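Local coordinates for chitinase A (Cycas revoluta, PDB 4MNK), which probably hydrolyses chitin as a class V chitinase of glycoside hydrolase family 18 and binds N-acetylglucosamine oligosaccharides, at residues M190-H195 and F326-N331; G203-L208 and R243-K248; V253-P258 and N299-Y304; V285-T288 and A293-Y296. One frame throughout, in Å; residues are numbered along the deposited sequence. Where two conformers were deposited one is given.

Contact 1: M190-H195 and F326-N331; sequences MAYDFH and FFWSVN. With NAG (2-acetamido-2-deoxy-beta-D-glucopyranose), chain B; NAG (2-acetamido-2-deoxy-beta-D-glucopyranose), chain C; NAG (2-acetamido-2-deoxy-beta-D-glucopyranose), chain D; NAG (2-acetamido-2-deoxy-beta-D-glucopyranose), chain E.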
loop_
_atom_site.group_PDB
_atom_site.type_symbol
_atom_site.label_atom_id
_atom_site.label_comp_id
_atom_site.label_asym_id
_atom_site.label_seq_id
_atom_site.Cartn_x
_atom_site.Cartn_y
_atom_site.Cartn_z
ATOM N N MET A 190 0.712 -3.508 4.594
ATOM C CA MET A 190 1.534 -2.299 4.582
ATOM C C MET A 190 2.760 -2.459 5.482
ATOM O O MET A 190 2.840 -1.882 6.572
ATOM C CB MET A 190 0.689 -1.077 4.951
ATOM C CG MET A 190 -0.437 -0.826 3.951
ATOM S SD MET A 190 -1.441 0.624 4.288
ATOM C CE MET A 190 -2.467 0.040 5.632
ATOM N N ALA A 191 3.717 -3.242 4.990
ATOM C CA ALA A 191 4.916 -3.607 5.742
ATOM C C ALA A 191 6.010 -2.543 5.627
ATOM O O ALA A 191 7.112 -2.804 5.138
ATOM C CB ALA A 191 5.426 -4.960 5.279
ATOM N N TYR A 192 5.690 -1.339 6.089
ATOM C CA TYR A 192 6.620 -0.215 6.064
ATOM C C TYR A 192 6.182 0.847 7.066
ATOM O O TYR A 192 5.187 0.663 7.778
ATOM C CB TYR A 192 6.770 0.366 4.646
ATOM C CG TYR A 192 5.490 0.464 3.843
ATOM C CD1 TYR A 192 4.647 1.569 3.965
ATOM C CD2 TYR A 192 5.131 -0.542 2.944
ATOM C CE1 TYR A 192 3.469 1.661 3.218
ATOM C CE2 TYR A 192 3.958 -0.458 2.196
ATOM C CZ TYR A 192 3.137 0.643 2.336
ATOM O OH TYR A 192 1.984 0.705 1.585
ATOM N N ASP A 193 6.933 1.947 7.118
ATOM C CA ASP A 193 6.741 3.020 8.098
ATOM C C ASP A 193 6.902 2.526 9.539
ATOM O O ASP A 193 6.202 2.981 10.450
ATOM C CB ASP A 193 5.409 3.758 7.876
ATOM C CG ASP A 193 5.429 4.646 6.638
ATOM O OD1 ASP A 193 6.532 5.024 6.183
ATOM O OD2 ASP A 193 4.335 4.972 6.128
ATOM N N PHE A 194 7.839 1.601 9.733
ATOM C CA PHE A 194 8.178 1.099 11.066
ATOM C C PHE A 194 8.998 2.111 11.851
ATOM O O PHE A 194 8.966 2.122 13.082
ATOM C CB PHE A 194 8.975 -0.208 10.986
ATOM C CG PHE A 194 8.304 -1.298 10.201
ATOM C CD1 PHE A 194 6.932 -1.504 10.287
ATOM C CD2 PHE A 194 9.056 -2.146 9.399
ATOM C CE1 PHE A 194 6.317 -2.518 9.563
ATOM C CE2 PHE A 194 8.449 -3.166 8.675
ATOM C CZ PHE A 194 7.076 -3.353 8.760
ATOM N N HIS A 195 9.756 2.931 11.126
ATOM C CA HIS A 195 10.653 3.920 11.715
ATOM C C HIS A 195 10.682 5.162 10.845
ATOM O O HIS A 195 10.467 5.087 9.637
ATOM C CB HIS A 195 12.059 3.341 11.883
ATOM C CG HIS A 195 12.100 2.121 12.747
ATOM N ND1 HIS A 195 11.817 2.155 14.097
ATOM C CD2 HIS A 195 12.362 0.827 12.450
ATOM C CE1 HIS A 195 11.912 0.934 14.594
ATOM N NE2 HIS A 195 12.243 0.110 13.616
ATOM N N PHE A 326 3.294 -5.864 -3.401
ATOM C CA PHE A 326 2.840 -4.598 -3.972
ATOM C C PHE A 326 3.835 -3.480 -3.708
ATOM O O PHE A 326 4.599 -3.539 -2.747
ATOM C CB PHE A 326 1.415 -4.222 -3.508
ATOM C CG PHE A 326 1.338 -3.556 -2.156
ATOM C CD1 PHE A 326 1.596 -2.194 -2.014
ATOM C CD2 PHE A 326 0.947 -4.279 -1.036
ATOM C CE1 PHE A 326 1.499 -1.575 -0.773
ATOM C CE2 PHE A 326 0.843 -3.666 0.213
ATOM C CZ PHE A 326 1.123 -2.312 0.345
ATOM N N PHE A 327 3.814 -2.467 -4.570
ATOM C CA PHE A 327 4.617 -1.270 -4.385
ATOM C C PHE A 327 3.733 -0.051 -4.157
ATOM O O PHE A 327 2.799 0.200 -4.926
ATOM C CB PHE A 327 5.486 -1.004 -5.612
ATOM C CG PHE A 327 6.642 -1.948 -5.767
ATOM C CD1 PHE A 327 6.642 -2.911 -6.772
ATOM C CD2 PHE A 327 7.743 -1.863 -4.919
ATOM C CE1 PHE A 327 7.723 -3.775 -6.927
ATOM C CE2 PHE A 327 8.828 -2.721 -5.067
ATOM C CZ PHE A 327 8.817 -3.678 -6.072
ATOM N N TRP A 328 4.035 0.701 -3.102
ATOM C CA TRP A 328 3.509 2.052 -2.944
ATOM C C TRP A 328 4.685 3.026 -3.026
ATOM O O TRP A 328 5.580 2.949 -2.185
ATOM C CB TRP A 328 2.801 2.250 -1.592
ATOM C CG TRP A 328 2.392 3.685 -1.442
ATOM C CD1 TRP A 328 3.163 4.713 -0.973
ATOM C CD2 TRP A 328 1.149 4.268 -1.846
ATOM N NE1 TRP A 328 2.467 5.895 -1.043
ATOM C CE2 TRP A 328 1.228 5.652 -1.572
ATOM C CE3 TRP A 328 -0.033 3.754 -2.396
ATOM C CZ2 TRP A 328 0.169 6.530 -1.835
ATOM C CZ3 TRP A 328 -1.082 4.628 -2.660
ATOM C CH2 TRP A 328 -0.973 5.998 -2.380
ATOM N N SER A 329 4.723 3.944 -3.996
ATOM C CA SER A 329 3.779 4.084 -5.105
ATOM C C SER A 329 4.610 4.249 -6.380
ATOM O O SER A 329 5.744 4.737 -6.327
ATOM C CB SER A 329 2.843 5.283 -4.889
ATOM O OG SER A 329 3.553 6.498 -4.681
ATOM N N VAL A 330 4.054 3.847 -7.520
ATOM C CA VAL A 330 4.861 3.641 -8.731
ATOM C C VAL A 330 5.483 4.904 -9.335
ATOM O O VAL A 330 6.488 4.818 -10.038
ATOM C CB VAL A 330 4.107 2.819 -9.813
ATOM C CG1 VAL A 330 3.736 1.444 -9.272
ATOM C CG2 VAL A 330 2.870 3.559 -10.322
ATOM N N ASN A 331 4.893 6.062 -9.053
ATOM C CA ASN A 331 5.454 7.345 -9.481
ATOM C C ASN A 331 6.787 7.667 -8.807
ATOM O O ASN A 331 7.525 8.529 -9.276
ATOM C CB ASN A 331 4.463 8.479 -9.211
ATOM C CG ASN A 331 4.162 8.649 -7.734
ATOM O OD1 ASN A 331 4.365 9.720 -7.158
ATOM N ND2 ASN A 331 3.692 7.588 -7.109
HETATM C C1 NAG B . 0.178 4.348 3.670
HETATM C C2 NAG B . -0.908 4.768 2.669
HETATM C C3 NAG B . -0.368 5.755 1.633
HETATM C C4 NAG B . 0.527 6.843 2.235
HETATM C C5 NAG B . 1.543 6.219 3.199
HETATM C C6 NAG B . 2.460 7.246 3.866
HETATM C C7 NAG B . -0.860 2.672 1.316
HETATM C C8 NAG B . -1.705 1.607 0.680
HETATM N N2 NAG B . -1.519 3.631 1.983
HETATM O O1 NAG B . -0.409 3.629 4.731
HETATM O O3 NAG B . -1.443 6.338 0.926
HETATM O O4 NAG B . 1.198 7.497 1.180
HETATM O O5 NAG B . 0.851 5.483 4.189
HETATM O O6 NAG B . 1.708 8.151 4.643
HETATM O O7 NAG B . 0.367 2.619 1.206
HETATM C C1 NAG C . 4.347 4.598 14.075
HETATM C C2 NAG C . 3.673 4.057 12.813
HETATM C C3 NAG C . 3.826 5.001 11.619
HETATM C C4 NAG C . 3.508 6.450 11.984
HETATM C C5 NAG C . 4.182 6.847 13.305
HETATM C C6 NAG C . 3.784 8.253 13.751
HETATM C C7 NAG C . 3.643 1.606 12.897
HETATM C C8 NAG C . 4.303 0.331 12.463
HETATM N N2 NAG C . 4.199 2.744 12.474
HETATM O O3 NAG C . 2.980 4.565 10.576
HETATM O O4 NAG C . 3.946 7.296 10.940
HETATM O O5 NAG C . 3.889 5.914 14.336
HETATM O O6 NAG C . 2.403 8.306 14.039
HETATM O O7 NAG C . 2.643 1.571 13.619
HETATM C C1 NAG D . 0.798 8.877 1.085
HETATM C C2 NAG D . 1.916 9.664 0.411
HETATM C C3 NAG D . 1.545 11.141 0.308
HETATM C C4 NAG D . 0.145 11.351 -0.283
HETATM C C5 NAG D . -0.888 10.367 0.291
HETATM C C6 NAG D . -2.179 10.369 -0.525
HETATM C C7 NAG D . 4.179 8.780 0.663
HETATM C C8 NAG D . 5.403 8.722 1.525
HETATM N N2 NAG D . 3.167 9.509 1.133
HETATM O O3 NAG D . 2.505 11.795 -0.492
HETATM O O4 NAG D . -0.281 12.670 -0.002
HETATM O O5 NAG D . -0.394 9.037 0.340
HETATM O O6 NAG D . -1.949 9.831 -1.810
HETATM O O7 NAG D . 4.149 8.176 -0.410
HETATM C C1 NAG E . 5.723 2.412 18.718
HETATM C C2 NAG E . 4.823 3.644 18.806
HETATM C C3 NAG E . 4.074 3.902 17.495
HETATM C C4 NAG E . 4.943 3.743 16.244
HETATM C C5 NAG E . 5.778 2.459 16.361
HETATM C C6 NAG E . 6.727 2.231 15.188
HETATM C C7 NAG E . 4.010 4.026 21.086
HETATM C C8 NAG E . 2.925 3.740 22.082
HETATM N N2 NAG E . 3.864 3.470 19.883
HETATM O O1 NAG E . 6.556 2.352 19.855
HETATM O O3 NAG E . 3.498 5.190 17.521
HETATM O O4 NAG E . 4.069 3.661 15.138
HETATM O O5 NAG E . 6.532 2.478 17.560
HETATM O O6 NAG E . 7.698 3.255 15.127
HETATM O O7 NAG E . 4.961 4.740 21.401
#
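M190 meets the edge of the F326 ring with CG, 4.2 Å from CZ, at the mouth of the TIM barrel where strand 324-328 and the loop after strand 186-190 line the sugar site. M190 SD then turns to the chain B sugar, 3.2 Å from O1. A191 centres an inverse gamma turn, after which Y192 points its ring at F326. The two rings stand roughly perpendicular, and Y192 OH lies in the F326 plane, 3.3 Å from CE1. That hydroxyl donates to acetamide O7 of the same sugar over 2.5 Å, with O7 in the tyrosine plane, as in other family 18 chitinases, where a tyrosine probably positions the N-acetyl group. D193 O accepts the N-H of N2 of the chain C sugar. F194 O accepts a hydrogen bond from O6 of the chain E sugar. Opposite, W328 carries sugar B on one face and S329 CB over the other, past a cis peptide, and its NE1 reaches O7 of the chain D sugar at 2.9 Å and 157°.

Contact 2: G203-L208 and R243-K248; sequences GAPAAL and RSWLLK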
loop_
_atom_site.group_PDB
_atom_site.type_symbol
_atom_site.label_atom_id
_atom_site.label_comp_id
_atom_site.label_asym_id
_atom_site.label_seq_id
_atom_site.Cartn_x
_atom_site.Cartn_y
_atom_site.Cartn_z
ATOM N N GLY A 203 16.785 4.556 11.681
ATOM C CA GLY A 203 16.407 3.148 11.659
ATOM C C GLY A 203 15.971 2.718 10.273
ATOM O O GLY A 203 15.883 3.542 9.359
ATOM N N ALA A 204 15.701 1.424 10.123
ATOM C CA ALA A 204 15.256 0.856 8.852
ATOM C C ALA A 204 13.727 0.897 8.780
ATOM O O ALA A 204 13.056 0.122 9.466
ATOM C CB ALA A 204 15.771 -0.568 8.704
ATOM N N PRO A 205 13.169 1.800 7.947
ATOM C CA PRO A 205 11.720 2.043 7.956
ATOM C C PRO A 205 10.867 0.853 7.515
ATOM O O PRO A 205 9.684 0.791 7.849
ATOM C CB PRO A 205 11.549 3.211 6.978
ATOM C CG PRO A 205 12.899 3.824 6.856
ATOM C CD PRO A 205 13.863 2.703 7.011
ATOM N N ALA A 206 11.456 -0.083 6.774
ATOM C CA ALA A 206 10.711 -1.244 6.297
ATOM C C ALA A 206 11.474 -2.555 6.512
ATOM O O ALA A 206 11.361 -3.494 5.722
ATOM C CB ALA A 206 10.310 -1.061 4.832
ATOM N N ALA A 207 12.232 -2.614 7.605
ATOM C CA ALA A 207 13.020 -3.794 7.956
ATOM C C ALA A 207 12.251 -5.098 7.750
ATOM O O ALA A 207 11.136 -5.257 8.256
ATOM C CB ALA A 207 13.498 -3.691 9.397
ATOM N N LEU A 208 12.848 -6.025 7.005
ATOM C CA LEU A 208 12.279 -7.362 6.848
ATOM C C LEU A 208 12.337 -8.132 8.165
ATOM O O LEU A 208 11.378 -8.803 8.548
ATOM C CB LEU A 208 13.003 -8.143 5.746
ATOM C CG LEU A 208 12.536 -9.583 5.497
ATOM C CD1 LEU A 208 11.047 -9.647 5.157
ATOM C CD2 LEU A 208 13.367 -10.219 4.402
ATOM N N ARG A 243 12.367 6.902 4.379
ATOM C CA ARG A 243 12.167 7.849 5.468
ATOM C C ARG A 243 13.493 8.518 5.795
ATOM O O ARG A 243 14.528 7.849 5.896
ATOM C CB ARG A 243 11.590 7.152 6.701
ATOM C CG ARG A 243 10.145 6.698 6.548
ATOM C CD ARG A 243 9.186 7.852 6.748
ATOM N NE ARG A 243 7.821 7.499 6.379
ATOM C CZ ARG A 243 6.860 8.384 6.135
ATOM N NH1 ARG A 243 7.110 9.686 6.219
ATOM N NH2 ARG A 243 5.648 7.967 5.803
ATOM N N SER A 244 13.456 9.835 5.954
ATOM C CA SER A 244 14.673 10.616 6.123
ATOM C C SER A 244 14.723 11.353 7.451
ATOM O O SER A 244 13.688 11.734 8.013
ATOM C CB SER A 244 14.818 11.615 4.977
ATOM O OG SER A 244 13.774 12.566 5.027
ATOM N N TRP A 245 15.949 11.564 7.919
ATOM C CA TRP A 245 16.235 12.271 9.157
ATOM C C TRP A 245 17.321 13.304 8.897
ATOM O O TRP A 245 18.104 13.176 7.948
ATOM C CB TRP A 245 16.814 11.310 10.190
ATOM C CG TRP A 245 15.891 10.354 10.881
ATOM C CD1 TRP A 245 15.338 10.504 12.121
ATOM C CD2 TRP A 245 15.487 9.060 10.419
ATOM N NE1 TRP A 245 14.591 9.400 12.446
ATOM C CE2 TRP A 245 14.664 8.498 11.419
ATOM C CE3 TRP A 245 15.717 8.330 9.246
ATOM C CZ2 TRP A 245 14.085 7.234 11.291
ATOM C CZ3 TRP A 245 15.130 7.073 9.116
ATOM C CH2 TRP A 245 14.323 6.541 10.134
ATOM N N LEU A 246 17.380 14.310 9.767
ATOM C CA LEU A 246 18.554 15.164 9.881
ATOM C C LEU A 246 19.405 14.640 11.032
ATOM O O LEU A 246 18.900 14.432 12.139
ATOM C CB LEU A 246 18.158 16.623 10.124
ATOM C CG LEU A 246 17.336 17.311 9.029
ATOM C CD1 LEU A 246 16.960 18.724 9.450
ATOM C CD2 LEU A 246 18.080 17.332 7.700
ATOM N N LEU A 247 20.687 14.411 10.761
ATOM C CA LEU A 247 21.603 13.858 11.754
ATOM C C LEU A 247 22.023 14.900 12.778
ATOM O O LEU A 247 22.233 16.068 12.439
ATOM C CB LEU A 247 22.844 13.272 11.076
ATOM C CG LEU A 247 22.636 12.077 10.142
ATOM C CD1 LEU A 247 23.902 11.801 9.356
ATOM C CD2 LEU A 247 22.195 10.838 10.909
ATOM N N LYS A 248 22.144 14.469 14.030
ATOM C CA LYS A 248 22.656 15.331 15.090
ATOM C C LYS A 248 24.141 15.620 14.870
ATOM O O LYS A 248 24.591 16.752 15.057
ATOM C CB LYS A 248 22.420 14.704 16.468
ATOM C CG LYS A 248 22.687 15.650 17.639
ATOM C CD LYS A 248 22.262 15.052 18.977
ATOM C CE LYS A 248 20.770 15.230 19.237
ATOM N NZ LYS A 248 20.355 14.623 20.535
#
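P205 and R243 form the tight end of this contact: P205 CG lies 3.6 Å from R243 CB, and P205 CB is 3.8 Å from R243 CG. Only the aliphatic root of the arginine is used. A bend about CB-CG (chi2 -80°) carries the guanidinium away from the proline, toward the salt bridge of NE with D193 OD1 and the bound sugar that R243 touches; the proline thus packs behind a residue of the glycan pocket. The second close approach is made by W245, whose CH2 lies 3.5 Å from G203 O and equally 3.5 Å from G203 N, so the far corner of the indole rests obliquely on the glycine backbone. Its pyrrole nitrogen is engaged elsewhere, NE1 donating to E199 O, which helps fix the rotation of the ring. Between these two points the fit relaxes: P205 CG stands at the edge of the indole, 4.5 Å from CH2. Both G203 and R243 are partly exposed to solvent, whereas P205 and W245 are buried. In the fold, a loop between strand 186-190 and helix 217-227 is laid on the projecting end of strand 234-247, which is itself flanked by strand 300-304, with W301 meeting W245 at about 75° between planes.

Contact 3: V253-P258 and N299-Y304; sequences VGIGAP and NVWVGY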
loop_
_atom_site.group_PDB
_atom_site.type_symbol
_atom_site.label_atom_id
_atom_site.label_comp_id
_atom_site.label_asym_id
_atom_site.label_seq_id
_atom_site.Cartn_x
_atom_site.Cartn_y
_atom_site.Cartn_z
ATOM N N VAL A 253 26.714 8.074 11.356
ATOM C CA VAL A 253 25.999 7.932 10.087
ATOM C C VAL A 253 25.366 6.559 9.866
ATOM O O VAL A 253 24.810 6.300 8.797
ATOM C CB VAL A 253 26.930 8.253 8.885
ATOM C CG1 VAL A 253 27.333 9.721 8.886
ATOM C CG2 VAL A 253 28.169 7.353 8.895
ATOM N N GLY A 254 25.458 5.684 10.863
ATOM C CA GLY A 254 24.907 4.337 10.750
ATOM C C GLY A 254 23.480 4.256 11.253
ATOM O O GLY A 254 22.846 5.282 11.516
ATOM N N ILE A 255 22.973 3.031 11.374
ATOM C CA ILE A 255 21.664 2.789 11.978
ATOM C C ILE A 255 21.767 3.007 13.486
ATOM O O ILE A 255 22.715 2.537 14.122
ATOM C CB ILE A 255 21.122 1.371 11.635
ATOM C CG1 ILE A 255 20.589 1.357 10.197
ATOM C CG2 ILE A 255 20.032 0.929 12.625
ATOM C CD1 ILE A 255 20.227 -0.011 9.665
ATOM N N GLY A 256 20.802 3.736 14.041
ATOM C CA GLY A 256 20.798 4.071 15.465
ATOM C C GLY A 256 21.527 5.364 15.785
ATOM O O GLY A 256 21.743 5.683 16.956
ATOM N N ALA A 257 21.915 6.106 14.749
ATOM C CA ALA A 257 22.567 7.406 14.922
ATOM C C ALA A 257 21.555 8.445 15.412
ATOM O O ALA A 257 20.407 8.425 14.966
ATOM C CB ALA A 257 23.197 7.854 13.612
ATOM N N PRO A 258 21.975 9.349 16.321
ATOM C CA PRO A 258 21.070 10.377 16.844
ATOM C C PRO A 258 20.608 11.344 15.756
ATOM O O PRO A 258 21.394 11.710 14.877
ATOM C CB PRO A 258 21.931 11.111 17.879
ATOM C CG PRO A 258 23.331 10.858 17.453
ATOM C CD PRO A 258 23.322 9.465 16.911
ATOM N N ASN A 299 24.478 16.147 6.755
ATOM C CA ASN A 299 23.519 15.891 7.837
ATOM C C ASN A 299 22.217 15.191 7.423
ATOM O O ASN A 299 21.268 15.141 8.203
ATOM C CB ASN A 299 23.214 17.182 8.615
ATOM C CG ASN A 299 22.413 18.184 7.807
ATOM O OD1 ASN A 299 22.535 18.262 6.583
ATOM N ND2 ASN A 299 21.587 18.965 8.495
ATOM N N VAL A 300 22.171 14.643 6.210
ATOM C CA VAL A 300 20.957 13.985 5.716
ATOM C C VAL A 300 21.143 12.468 5.636
ATOM O O VAL A 300 22.139 11.985 5.099
ATOM C CB VAL A 300 20.503 14.574 4.351
ATOM C CG1 VAL A 300 19.287 13.834 3.809
ATOM C CG2 VAL A 300 20.191 16.060 4.487
ATOM N N TRP A 301 20.174 11.734 6.179
ATOM C CA TRP A 301 20.212 10.275 6.250
ATOM C C TRP A 301 18.852 9.754 5.814
ATOM O O TRP A 301 17.824 10.241 6.280
ATOM C CB TRP A 301 20.473 9.856 7.696
ATOM C CG TRP A 301 20.896 8.427 7.951
ATOM C CD1 TRP A 301 22.167 7.991 8.182
ATOM C CD2 TRP A 301 20.050 7.267 8.066
ATOM N NE1 TRP A 301 22.175 6.638 8.419
ATOM C CE2 TRP A 301 20.891 6.166 8.355
ATOM C CE3 TRP A 301 18.671 7.048 7.950
ATOM C CZ2 TRP A 301 20.398 4.868 8.531
ATOM C CZ3 TRP A 301 18.184 5.747 8.119
ATOM C CH2 TRP A 301 19.048 4.679 8.407
ATOM N N VAL A 302 18.840 8.763 4.930
ATOM C CA VAL A 302 17.582 8.188 4.459
ATOM C C VAL A 302 17.647 6.659 4.453
ATOM O O VAL A 302 18.633 6.080 4.002
ATOM C CB VAL A 302 17.165 8.767 3.069
ATOM C CG1 VAL A 302 18.204 8.442 1.993
ATOM C CG2 VAL A 302 15.769 8.284 2.661
ATOM N N GLY A 303 16.603 6.022 4.980
ATOM C CA GLY A 303 16.476 4.564 4.954
ATOM C C GLY A 303 15.414 4.163 3.950
ATOM O O GLY A 303 14.350 4.782 3.891
ATOM N N TYR A 304 15.695 3.127 3.163
ATOM C CA TYR A 304 14.849 2.768 2.024
ATOM C C TYR A 304 15.135 1.343 1.571
ATOM O O TYR A 304 15.994 0.656 2.135
ATOM C CB TYR A 304 15.085 3.742 0.855
ATOM C CG TYR A 304 16.526 3.768 0.391
ATOM C CD1 TYR A 304 16.928 3.074 -0.753
ATOM C CD2 TYR A 304 17.499 4.459 1.117
ATOM C CE1 TYR A 304 18.263 3.081 -1.166
ATOM C CE2 TYR A 304 18.827 4.471 0.714
ATOM C CZ TYR A 304 19.201 3.781 -0.423
ATOM O OH TYR A 304 20.523 3.808 -0.802
#
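The W301 indole has Y294 stacked on one of its faces, whereas the loop 253-258 reaches it along the edge. V253 O lies in the indole plane and accepts the N-H of W301 NE1, 2.7 Å away. The bond is short but bent, with 139° at the hydrogen. Seen from the acceptor, NE1 stands well above the carbonyl plane (57° out of it), so the hydrogen bond does not follow a lone pair. Farther round the same rim, I255 CG1 meets the benzo edge at W301 CZ2, 3.9 Å away, the two side chains running obliquely to each other. W245 also meets the indole, the two planes inclined by about 75°. W301 reaches the loop because CG is turned away from the backbone N (chi1 -165°), which sends the ring outward from strand 300-304. The loop contains a type II turn from G254 to A257, closed by only a weak A257 N to G254 O bond, in which G256 adopts the positive phi usual for a glycine at the third position. T202, outside both segments, supports it, its OG1 bonding to G254 O and A257 N. The pyrrole N-H, the polar atom of a largely buried ring, is thus satisfied by a loop carbonyl, while the isoleucine gives the benzo edge an apolar neighbour at the protein's exposed margin.

Contact 4: V285-T288 and A293-Y296; sequences VFDT and AYAY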
loop_
_atom_site.group_PDB
_atom_site.type_symbol
_atom_site.label_atom_id
_atom_site.label_comp_id
_atom_site.label_asym_id
_atom_site.label_seq_id
_atom_site.Cartn_x
_atom_site.Cartn_y
_atom_site.Cartn_z
ATOM N N VAL A 285 24.605 2.313 1.762
ATOM C CA VAL A 285 25.003 1.180 2.584
ATOM C C VAL A 285 23.874 0.157 2.585
ATOM O O VAL A 285 22.707 0.512 2.760
ATOM C CB VAL A 285 25.306 1.611 4.042
ATOM C CG1 VAL A 285 25.776 0.423 4.878
ATOM C CG2 VAL A 285 26.345 2.722 4.075
ATOM N N PHE A 286 24.216 -1.110 2.371
ATOM C CA PHE A 286 23.255 -2.184 2.551
ATOM C C PHE A 286 23.374 -2.711 3.971
ATOM O O PHE A 286 24.475 -3.000 4.442
ATOM C CB PHE A 286 23.474 -3.313 1.543
ATOM C CG PHE A 286 22.585 -4.505 1.770
ATOM C CD1 PHE A 286 23.095 -5.672 2.328
ATOM C CD2 PHE A 286 21.234 -4.459 1.434
ATOM C CE1 PHE A 286 22.278 -6.774 2.543
ATOM C CE2 PHE A 286 20.408 -5.553 1.652
ATOM C CZ PHE A 286 20.932 -6.716 2.207
ATOM N N ASP A 287 22.237 -2.819 4.653
ATOM C CA ASP A 287 22.214 -3.347 6.008
ATOM C C ASP A 287 21.654 -4.761 6.027
ATOM O O ASP A 287 20.440 -4.964 5.933
ATOM C CB ASP A 287 21.400 -2.444 6.937
ATOM C CG ASP A 287 21.574 -2.818 8.389
ATOM O OD1 ASP A 287 22.699 -2.647 8.907
ATOM O OD2 ASP A 287 20.599 -3.290 9.008
ATOM N N THR A 288 22.541 -5.740 6.167
ATOM C CA THR A 288 22.125 -7.134 6.123
ATOM C C THR A 288 21.285 -7.552 7.332
ATOM O O THR A 288 20.428 -8.427 7.222
ATOM C CB THR A 288 23.322 -8.085 5.905
ATOM O OG1 THR A 288 22.835 -9.399 5.623
ATOM C CG2 THR A 288 24.250 -8.131 7.120
ATOM N N ALA A 293 18.389 -0.700 3.035
ATOM C CA ALA A 293 19.475 0.178 2.636
ATOM C C ALA A 293 19.347 1.519 3.330
ATOM O O ALA A 293 18.266 1.904 3.785
ATOM C CB ALA A 293 19.477 0.369 1.126
ATOM N N TYR A 294 20.464 2.227 3.413
ATOM C CA TYR A 294 20.433 3.625 3.792
ATOM C C TYR A 294 21.495 4.404 3.042
ATOM O O TYR A 294 22.445 3.827 2.512
ATOM C CB TYR A 294 20.529 3.821 5.312
ATOM C CG TYR A 294 21.759 3.272 6.002
ATOM C CD1 TYR A 294 22.869 4.082 6.238
ATOM C CD2 TYR A 294 21.790 1.960 6.474
ATOM C CE1 TYR A 294 23.996 3.589 6.902
ATOM C CE2 TYR A 294 22.909 1.456 7.138
ATOM C CZ TYR A 294 24.005 2.276 7.346
ATOM O OH TYR A 294 25.109 1.777 8.001
ATOM N N ALA A 295 21.306 5.715 2.973
ATOM C CA ALA A 295 22.249 6.591 2.302
ATOM C C ALA A 295 22.370 7.881 3.085
ATOM O O ALA A 295 21.396 8.354 3.672
ATOM C CB ALA A 295 21.808 6.865 0.871
ATOM N N TYR A 296 23.571 8.446 3.101
ATOM C CA TYR A 296 23.814 9.663 3.861
ATOM C C TYR A 296 24.799 10.585 3.161
ATOM O O TYR A 296 25.692 10.133 2.444
ATOM C CB TYR A 296 24.296 9.331 5.281
ATOM C CG TYR A 296 25.613 8.586 5.323
ATOM C CD1 TYR A 296 25.648 7.191 5.318
ATOM C CD2 TYR A 296 26.826 9.276 5.354
ATOM C CE1 TYR A 296 26.857 6.502 5.349
ATOM C CE2 TYR A 296 28.039 8.598 5.380
ATOM C CZ TYR A 296 28.045 7.214 5.377
ATOM O OH TYR A 296 29.247 6.544 5.410
HETATM O O HOH W 1 24.849 -1.141 8.232
#
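V285 and Y294 are the hydrogen-bonded pair of an antiparallel beta hairpin, strands 283-287 and 292-297. Their backbones exchange two nearly straight bonds: V285 N to Y294 O at 2.7 Å and Y294 N to V285 O at 2.9 Å, both with 164° at the hydrogen. V285 O also lies 3.3 Å from A293 CA, a CA-H...O contact beside the non-hydrogen-bonded pair F286 and A293, whose CA atoms approach to 4.5 Å. Apolar contact is concentrated on one valine. V285 CB sits over the Y294 ring, 3.8 Å from its centroid and 18° off the normal, a CH-pi contact. Its CG1 leans toward the phenol, 3.6 Å from Y294 CZ, while CG2 points to the edge of Y296. The first torsion of Y294 (chi1 59°) sets the ring alongside V285, with one face against the valine's CB. Polar side-chain contact is indirect: a water in the plane of the Y294 ring donates to D287 OD1 at 2.7 Å and also bonds to Y294 OH, while D287 OD2 bonds to T290 OG1. With W301 stacked on the opposite face, Y294 is sandwiched between aliphatic and aromatic partners, and its hydroxyl remains served by water at the rim.

All four contacts belong to the family 18 region. Contact 1 lies nearest the chain's centre, in the sugar site, and spans the stretch of sequence from which the other three come. Contact 2 is about 14 Å from it between centres and touches it directly, joined by the D193 to R243 pair and by F194 N to P205 O. Contacts 2, 3 and 4 cluster on one side of the chain's centre, all farther out than contact 1: the centres of 2 and 3 are about 6 Å apart and those of 3 and 4 about 9 Å, along the adjacent strands 234-247, 300-304, 292-297 and 283-287. Contact 4 is enclosed in sequence by contact 3. Strand 234-247 thus leads from the barrel into an antiparallel extension beside the glycan pocket.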